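Local coordinates for Cfl (PDB 7A9J), which probably activates carboxylic acids with ATP for amide formation, acting as a coronafacic acid ligase of the AMP-binding enzyme family, at residues N23-F28 against C92-A97; G63-N68 against D172-N177. The protein carries 1 engineered substitution. All blocks are in the same frame, centred on the assembly; numbering follows the deposited sequence.

Contact 1 (N23-F28 against C92-A97); sequences NTFSSF and CLKIGA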
loop_
_atom_site.group_PDB
_atom_site.type_symbol
_atom_site.label_atom_id
_atom_site.label_comp_id
_atom_site.label_asym_id
_atom_site.label_seq_id
_atom_site.Cartn_x
_atom_site.Cartn_y
_atom_site.Cartn_z
ATOM N N ASN A 23 -9.296 -0.881 22.618
ATOM C CA ASN A 23 -8.448 -1.542 21.634
ATOM C C ASN A 23 -9.237 -1.828 20.346
ATOM O O ASN A 23 -10.445 -1.533 20.239
ATOM C CB ASN A 23 -7.837 -2.785 22.235
ATOM C CG ASN A 23 -8.875 -3.786 22.688
ATOM O OD1 ASN A 23 -9.938 -3.981 22.058
ATOM N ND2 ASN A 23 -8.558 -4.472 23.778
ATOM N N THR A 24 -8.554 -2.397 19.338
ATOM C CA THR A 24 -9.164 -2.510 18.005
ATOM C C THR A 24 -10.422 -3.401 18.050
ATOM O O THR A 24 -11.459 -3.073 17.470
ATOM C CB THR A 24 -8.126 -3.048 16.996
ATOM O OG1 THR A 24 -6.977 -2.161 17.007
ATOM C CG2 THR A 24 -8.742 -3.178 15.580
ATOM N N PHE A 25 -10.338 -4.570 18.689
ATOM C CA PHE A 25 -11.550 -5.381 18.749
ATOM C C PHE A 25 -12.670 -4.655 19.490
ATOM O O PHE A 25 -13.830 -4.660 19.042
ATOM C CB PHE A 25 -11.311 -6.753 19.415
ATOM C CG PHE A 25 -12.610 -7.480 19.643
ATOM C CD1 PHE A 25 -13.334 -7.999 18.570
ATOM C CD2 PHE A 25 -13.125 -7.607 20.922
ATOM C CE1 PHE A 25 -14.602 -8.594 18.776
ATOM C CE2 PHE A 25 -14.397 -8.256 21.106
ATOM C CZ PHE A 25 -15.070 -8.755 20.028
ATOM N N SER A 26 -12.358 -4.069 20.651
ATOM C CA SER A 26 -13.465 -3.526 21.428
ATOM C C SER A 26 -14.072 -2.317 20.722
ATOM O O SER A 26 -15.265 -2.049 20.867
ATOM C CB SER A 26 -13.007 -3.204 22.847
ATOM O OG SER A 26 -12.148 -2.083 22.816
ATOM N N SER A 27 -13.281 -1.596 19.914
ATOM C CA SER A 27 -13.850 -0.523 19.105
ATOM C C SER A 27 -14.785 -1.068 18.046
ATOM O O SER A 27 -15.825 -0.465 17.758
ATOM C CB SER A 27 -12.724 0.293 18.432
ATOM O OG SER A 27 -12.061 1.057 19.403
ATOM N N PHE A 28 -14.399 -2.170 17.400
ATOM C CA PHE A 28 -15.288 -2.793 16.449
ATOM C C PHE A 28 -16.588 -3.231 17.143
ATOM O O PHE A 28 -17.696 -3.016 16.632
ATOM C CB PHE A 28 -14.614 -4.027 15.801
ATOM C CG PHE A 28 -15.581 -4.799 15.000
ATOM C CD1 PHE A 28 -15.922 -4.337 13.768
ATOM C CD2 PHE A 28 -16.272 -5.930 15.552
ATOM C CE1 PHE A 28 -16.865 -4.988 12.988
ATOM C CE2 PHE A 28 -17.234 -6.572 14.815
ATOM C CZ PHE A 28 -17.551 -6.117 13.522
ATOM N N CYS A 92 -8.525 -13.044 16.608
ATOM C CA CYS A 92 -7.192 -13.069 17.187
ATOM C C CYS A 92 -7.020 -11.917 18.157
ATOM O O CYS A 92 -6.551 -12.094 19.291
ATOM C CB CYS A 92 -6.154 -12.959 16.063
ATOM S SG CYS A 92 -6.076 -14.484 15.110
ATOM N N LEU A 93 -7.461 -10.734 17.724
ATOM C CA LEU A 93 -7.400 -9.550 18.584
ATOM C C LEU A 93 -8.211 -9.730 19.856
ATOM O O LEU A 93 -7.770 -9.328 20.943
ATOM C CB LEU A 93 -7.924 -8.334 17.807
ATOM C CG LEU A 93 -6.902 -7.824 16.748
ATOM C CD1 LEU A 93 -7.604 -6.841 15.796
ATOM C CD2 LEU A 93 -5.687 -7.182 17.363
ATOM N N LYS A 94 -9.427 -10.291 19.729
ATOM C CA LYS A 94 -10.295 -10.483 20.870
ATOM C C LYS A 94 -9.615 -11.318 21.947
ATOM O O LYS A 94 -9.731 -11.020 23.140
ATOM C CB LYS A 94 -11.591 -11.180 20.398
ATOM C CG LYS A 94 -12.581 -11.514 21.498
ATOM C CD LYS A 94 -13.904 -12.067 20.884
ATOM C CE LYS A 94 -14.789 -12.822 21.939
ATOM N NZ LYS A 94 -15.155 -11.977 23.118
ATOM N N ILE A 95 -8.911 -12.383 21.547
ATOM C CA ILE A 95 -8.341 -13.276 22.523
ATOM C C ILE A 95 -6.879 -13.025 22.764
ATOM O O ILE A 95 -6.302 -13.690 23.665
ATOM C CB ILE A 95 -8.562 -14.757 22.156
ATOM C CG1 ILE A 95 -7.745 -15.173 20.923
ATOM C CG2 ILE A 95 -10.048 -15.010 22.027
ATOM C CD1 ILE A 95 -7.825 -16.699 20.753
ATOM N N GLY A 96 -6.269 -12.062 22.042
ATOM C CA GLY A 96 -4.861 -11.784 22.214
ATOM C C GLY A 96 -3.959 -12.760 21.513
ATOM O O GLY A 96 -2.793 -12.890 21.895
ATOM N N ALA A 97 -4.479 -13.505 20.546
ATOM C CA ALA A 97 -3.601 -14.294 19.703
ATOM C C ALA A 97 -2.943 -13.383 18.678
ATOM O O ALA A 97 -3.572 -12.475 18.123
ATOM C CB ALA A 97 -4.363 -15.432 19.003
#

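Contact 2 (G63-N68 against D172-N177); sequences GLKSAN and DYSEDN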
loop_
_atom_site.group_PDB
_atom_site.type_symbol
_atom_site.label_atom_id
_atom_site.label_comp_id
_atom_site.label_asym_id
_atom_site.label_seq_id
_atom_site.Cartn_x
_atom_site.Cartn_y
_atom_site.Cartn_z
ATOM N N GLY A 63 -13.778 -21.166 19.079
ATOM C CA GLY A 63 -13.128 -22.320 18.476
ATOM C C GLY A 63 -11.625 -22.341 18.720
ATOM O O GLY A 63 -11.053 -23.395 19.065
ATOM N N LEU A 64 -10.988 -21.179 18.601
ATOM C CA LEU A 64 -9.560 -21.044 18.883
ATOM C C LEU A 64 -9.276 -21.442 20.318
ATOM O O LEU A 64 -8.395 -22.264 20.592
ATOM C CB LEU A 64 -9.103 -19.598 18.646
ATOM C CG LEU A 64 -9.080 -19.111 17.212
ATOM C CD1 LEU A 64 -8.808 -17.599 17.207
ATOM C CD2 LEU A 64 -7.927 -19.885 16.551
ATOM N N LYS A 65 -10.035 -20.880 21.257
ATOM C CA LYS A 65 -9.757 -21.205 22.652
ATOM C C LYS A 65 -10.087 -22.656 22.943
ATOM O O LYS A 65 -9.364 -23.312 23.713
ATOM C CB LYS A 65 -10.512 -20.240 23.581
ATOM C CG LYS A 65 -9.883 -18.822 23.493
ATOM C CD LYS A 65 -10.054 -17.940 24.754
ATOM C CE LYS A 65 -11.317 -17.099 24.705
ATOM N NZ LYS A 65 -11.675 -16.593 26.077
ATOM N N SER A 66 -11.141 -23.192 22.320
ATOM C CA SER A 66 -11.461 -24.603 22.548
ATOM C C SER A 66 -10.376 -25.532 22.021
ATOM O O SER A 66 -10.217 -26.651 22.531
ATOM C CB SER A 66 -12.791 -24.947 21.917
ATOM O OG SER A 66 -13.803 -24.401 22.735
ATOM N N ALA A 67 -9.644 -25.084 21.003
ATOM C CA ALA A 67 -8.512 -25.795 20.440
ATOM C C ALA A 67 -7.213 -25.449 21.137
ATOM O O ALA A 67 -6.146 -25.724 20.592
ATOM C CB ALA A 67 -8.384 -25.496 18.946
ATOM N N ASN A 68 -7.281 -24.833 22.316
ATOM C CA ASN A 68 -6.137 -24.607 23.186
ATOM C C ASN A 68 -5.224 -23.487 22.675
ATOM O O ASN A 68 -4.055 -23.404 23.073
ATOM C CB ASN A 68 -5.333 -25.896 23.391
ATOM C CG ASN A 68 -4.435 -25.823 24.593
ATOM O OD1 ASN A 68 -4.730 -25.093 25.543
ATOM N ND2 ASN A 68 -3.313 -26.549 24.557
ATOM N N ASP A 172 -18.999 -18.917 23.903
ATOM C CA ASP A 172 -19.060 -19.428 25.278
ATOM C C ASP A 172 -19.005 -18.329 26.323
ATOM O O ASP A 172 -18.972 -18.643 27.520
ATOM C CB ASP A 172 -17.952 -20.454 25.547
ATOM C CG ASP A 172 -16.540 -19.868 25.496
ATOM O OD1 ASP A 172 -16.350 -18.640 25.373
ATOM O OD2 ASP A 172 -15.594 -20.675 25.573
ATOM N N TYR A 173 -19.005 -17.063 25.889
ATOM C CA TYR A 173 -19.034 -15.867 26.740
ATOM C C TYR A 173 -17.847 -15.790 27.698
ATOM O O TYR A 173 -17.900 -15.052 28.685
ATOM C CB TYR A 173 -20.362 -15.757 27.519
ATOM C CG TYR A 173 -21.543 -15.672 26.580
ATOM C CD1 TYR A 173 -21.953 -14.449 26.046
ATOM C CD2 TYR A 173 -22.188 -16.826 26.156
ATOM C CE1 TYR A 173 -23.015 -14.384 25.139
ATOM C CE2 TYR A 173 -23.245 -16.774 25.267
ATOM C CZ TYR A 173 -23.648 -15.556 24.758
ATOM O OH TYR A 173 -24.701 -15.535 23.878
ATOM N N SER A 174 -16.761 -16.512 27.420
ATOM C CA SER A 174 -15.606 -16.461 28.306
ATOM C C SER A 174 -14.935 -15.093 28.204
ATOM O O SER A 174 -14.984 -14.425 27.167
ATOM C CB SER A 174 -14.605 -17.575 27.963
ATOM O OG SER A 174 -14.226 -17.533 26.595
ATOM N N GLU A 175 -14.316 -14.673 29.300
ATOM C CA GLU A 175 -13.669 -13.374 29.311
ATOM C C GLU A 175 -12.315 -13.460 28.630
ATOM O O GLU A 175 -11.705 -14.529 28.551
ATOM C CB GLU A 175 -13.465 -12.863 30.748
ATOM C CG GLU A 175 -14.554 -11.912 31.293
ATOM C CD GLU A 175 -15.601 -12.599 32.148
ATOM O OE1 GLU A 175 -16.803 -12.497 31.807
ATOM O OE2 GLU A 175 -15.236 -13.225 33.173
ATOM N N ASP A 176 -11.835 -12.307 28.207
ATOM C CA ASP A 176 -10.461 -12.101 27.720
ATOM C C ASP A 176 -9.882 -10.857 28.380
ATOM O O ASP A 176 -10.572 -9.844 28.515
ATOM C CB ASP A 176 -10.406 -11.934 26.194
ATOM C CG ASP A 176 -10.929 -13.162 25.459
ATOM O OD1 ASP A 176 -10.243 -14.214 25.505
ATOM O OD2 ASP A 176 -12.050 -13.077 24.895
ATOM N N ASN A 177 -8.631 -10.933 28.826
ATOM C CA ASN A 177 -7.964 -9.770 29.414
ATOM C C ASN A 177 -6.851 -9.335 28.469
ATOM O O ASN A 177 -5.775 -9.945 28.435
ATOM C CB ASN A 177 -7.446 -10.091 30.799
ATOM C CG ASN A 177 -8.567 -10.434 31.729
ATOM O OD1 ASN A 177 -9.531 -9.667 31.847
ATOM N ND2 ASN A 177 -8.502 -11.614 32.329
HETATM O O HOH W 1 -14.014 -14.818 24.623
#

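Contact 1 (N23-F28 against C92-A97)
Phe25 and Lys94 bring the two backbones closest, with their CA atoms 5.7 Å apart, where the first turn of helix 24-34 meets the last turn of helix 83-95. The Phe25 ring lies against the side chain of Lys94, and the two run side by side in the same direction. With CG anti to the backbone N (chi1 177°), Lys94 runs its chain out along the ring. Lys94 CB sits over the centre of one ring face, 3.9 Å from the Phe25 ring centroid, in a CH-pi contact. Further out, Lys94 CD reaches the rim of the ring at Phe25 CZ, 3.6 Å away. The chain bends only at its end. There NZ bonds to Tyr171 OH.

Leu93 meets the helix start through two atoms. Its CB lies 4.1 Å from Phe25 CB, and Leu93 CD1 meets Thr24 CG2 at 3.8 Å.

Both helix ends are finished close by. Asn23 is the N-cap of helix 24-34: its OD1 accepts from Ser26 N at 2.8 Å, with an N-H...O angle of 162°. Gly96 ends helix 83-95 with positive phi.

This is helix-to-helix packing, start against end. Leu206 of helix 203-214 and Phe247 of helix 240-251 cover Thr24 and Leu93, and Ile57 of helix 50-66 touches Phe25. All four touching residues are buried, and the segments meet through carbon atoms, with no hydrogen bond between them. The lysine serves the contact with its methylenes, while its ammonium is satisfied at Tyr171.

Contact 2 (G63-N68 against D172-N177)
Lys65 and Ser174 are the nearest residues by backbone, yet their CA atoms are 9.4 Å apart. A helix end, the last turn of helix 50-66, faces an irregular loop, and one long side chain spans the gap. Lys65 is bent at chi3 (-91°) and delivers its ammonium between Ser174 and Asp176.

Lys65 NZ forms a salt bridge with Asp176 OD1 at 2.8 Å. The two side chains come from opposite directions, and the ammonium meets the oxygen from above the carboxylate plane, 38° out of it. Lys65 NZ also donates to Ser174 OG at 2.8 Å. That hydroxyl in turn donates a hydrogen bond to Asp172 OD1 at 2.7 Å. Asp172 OD1 takes a second bond, from Ser174 N at 3.0 Å, and both donors reach it from the same face of its plane. Donating to Asp172 OD1 sets the rotation of the hydroxyl, whose oxygen accepts from Lys65 NZ. Asp172 acts as a second shell, and its negative charge probably favours the ammonium a little.

A water closes the group. It donates to Ser174 O at 2.8 Å and to Asp176 OD2 at 2.6 Å, and it accepts a weak bond from Lys65 NZ. Both carboxylate oxygens of Asp176 are thus engaged. Ile95 of helix 83-95 packs on Lys65 and on Asp176, giving the ion pair an apolar side.

The contact lies at the surface. The salt bridge pins the loop before strand 183-188 to the end of helix 50-66. It joins an Asx turn at Asp172 to a Schellman C-cap that ends this helix, with Asn68 as its C-prime residue.

In the fold
From the N terminus the chain enters helix 24-34, then runs through helix 50-66 to helix 83-95, where contact 1 closes the first loop. Segment 63-68 lies inside that loop. The second loop starts there, takes in segment 92-97 and the five-stranded parallel sheet, and ends at 172-177 in contact 2. The two closures therefore cross. Their centres are 13 Å apart and they touch: Ile95, beside the lysine of contact 1, packs on Leu64. Lys94 also forms a long, weak ion pair with Asp176. Together they tie three helices, 24-34, 50-66 and 83-95, to the loop leading to strand 183-188.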